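Local structure of glutamine cyclotransferase (Tannerella forsythia, 6QRO) at residues 120-123 with 124-127. The protein probably catalyses the zinc-dependent cyclisation of amino-terminal glutamine to pyroglutamate, as a type II glutaminyl cyclase of the M28 peptidase family. Sequence-based numbering, arbitrary orientation.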
loop_
_atom_site.group_PDB
_atom_site.type_symbol
_atom_site.label_atom_id
_atom_site.label_comp_id
_atom_site.label_asym_id
_atom_site.label_seq_id
_atom_site.Cartn_x
_atom_site.Cartn_y
_atom_site.Cartn_z
ATOM N N THR A 120 22.178 9.100 -1.690
ATOM C CA THR A 120 23.631 9.137 -1.827
ATOM C C THR A 120 24.177 10.489 -1.404
ATOM O O THR A 120 25.343 10.583 -1.006
ATOM C CB THR A 120 24.089 8.835 -3.260
ATOM O OG1 THR A 120 23.704 9.902 -4.130
ATOM C CG2 THR A 120 23.496 7.535 -3.763
ATOM N N ASP A 121 23.343 11.525 -1.473
ATOM C CA ASP A 121 23.688 12.871 -1.041
ATOM C C ASP A 121 23.194 13.034 0.390
ATOM O O ASP A 121 21.988 13.001 0.642
ATOM C CB ASP A 121 23.034 13.895 -1.967
ATOM C CG ASP A 121 23.653 15.264 -1.874
ATOM O OD1 ASP A 121 24.305 15.578 -0.858
ATOM O OD2 ASP A 121 23.476 16.046 -2.835
ATOM N N GLU A 122 24.124 13.200 1.332
ATOM C CA GLU A 122 23.713 13.417 2.714
ATOM C C GLU A 122 22.914 14.711 2.863
ATOM O O GLU A 122 22.160 14.855 3.825
ATOM C CB GLU A 122 24.929 13.386 3.637
ATOM C CG GLU A 122 24.617 13.678 5.076
ATOM C CD GLU A 122 25.856 13.786 5.929
ATOM O OE1 GLU A 122 26.918 13.280 5.505
ATOM O OE2 GLU A 122 25.770 14.404 7.004
ATOM N N ALA A 123 23.081 15.669 1.945
ATOM C CA ALA A 123 22.270 16.887 1.962
ATOM C C ALA A 123 20.776 16.623 1.827
ATOM O O ALA A 123 19.976 17.525 2.097
ATOM C CB ALA A 123 22.713 17.838 0.849
ATOM N N ASN A 124 20.374 15.446 1.348
ATOM C CA ASN A 124 18.959 15.110 1.214
ATOM C C ASN A 124 18.421 14.269 2.359
ATOM O O ASN A 124 17.238 13.926 2.334
ATOM C CB ASN A 124 18.691 14.377 -0.108
ATOM C CG ASN A 124 18.971 15.235 -1.312
ATOM O OD1 ASN A 124 18.818 16.458 -1.260
ATOM N ND2 ASN A 124 19.367 14.604 -2.414
ATOM N N HIS A 125 19.263 13.881 3.326
ATOM C CA HIS A 125 18.861 12.885 4.316
ATOM C C HIS A 125 17.718 13.342 5.207
ATOM O O HIS A 125 16.964 12.495 5.695
ATOM C CB HIS A 125 20.059 12.493 5.179
ATOM C CG HIS A 125 21.012 11.572 4.487
ATOM N ND1 HIS A 125 22.091 10.998 5.117
ATOM C CD2 HIS A 125 21.031 11.104 3.217
ATOM C CE1 HIS A 125 22.749 10.236 4.263
ATOM N NE2 HIS A 125 22.124 10.279 3.103
ATOM N N ARG A 126 17.524 14.645 5.399
ATOM C CA ARG A 126 16.416 15.100 6.225
ATOM C C ARG A 126 15.331 15.802 5.423
ATOM O O ARG A 126 14.479 16.485 6.008
ATOM C CB ARG A 126 16.937 16.011 7.342
ATOM C CG ARG A 126 18.034 15.323 8.066
ATOM C CD ARG A 126 18.247 15.761 9.488
ATOM N NE ARG A 126 19.446 15.058 9.948
ATOM C CZ ARG A 126 19.983 15.162 11.155
ATOM N NH1 ARG A 126 19.406 15.930 12.065
ATOM N NH2 ARG A 126 21.076 14.466 11.442
ATOM N N LYS A 127 15.341 15.642 4.088
ATOM C CA LYS A 127 14.386 16.170 3.134
ATOM C C LYS A 127 13.480 15.073 2.575
ATOM O O LYS A 127 13.953 13.974 2.264
ATOM C CB LYS A 127 15.142 16.868 2.004
ATOM C CG LYS A 127 16.020 17.983 2.557
ATOM C CD LYS A 127 16.694 18.794 1.473
ATOM C CE LYS A 127 17.552 19.888 2.113
ATOM N NZ LYS A 127 18.272 20.734 1.136
HETATM O O HOH W 1 19.182 17.141 4.646
HETATM O O HOH W 2 21.017 20.201 3.058
#
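A short 3-10 turn opened by an Asx turn brings Glu122 against His125, and it illustrates how contacts three residues apart can join side chain and backbone within a surface loop. The Asn124 amide bonds to Asp121 O at 3.0 Å, and the His125 amide follows with Glu122 O at 3.1 Å. Both donors stand well above the plane of the carbonyl they meet, although the N-H groups point almost straight at the oxygens. At the start of the turn, Asp121 folds its carboxylate forward, OD1 receiving the Ala123 amide at 3.1 Å from above the carboxylate plane.

His125 folds back against this turn. With CG beside its own backbone N (chi1 -76°), the ring packs one face against Glu122, whose CA sits over the ring centre, 3.5 Å from the centroid and only 7° off the normal, a CH-pi contact. The Glu122 side chain runs outward, leaving CB and CG near ND1 and CE1.

The turn belongs to the loop between strand 103-109 and helix 132-151 of the M28 family fold, and the side chain of His125 is about 9 Å from that of the zinc ligand His288. Asp119, just ahead of Thr120, holds the turn from the N-terminal side: its main-chain O bonds to His125 NE2, which, with the CH-pi contact on one face, should restrict the ring's rotation, and its OD2 accepts from Asn124 ND2 and Asp121 N.

The 3-10 turn runs on into a type I beta turn from Asn124 to Lys127, sharing Asn124 and closed by Lys127 N to Asn124 O. Its extended lysine passes alongside Ala123 O, CE approaching to 3.4 Å. One water donates to Ala123 O and accepts from Arg126 N; a second also donates to Ala123 O and reaches Lys127 NZ only weakly.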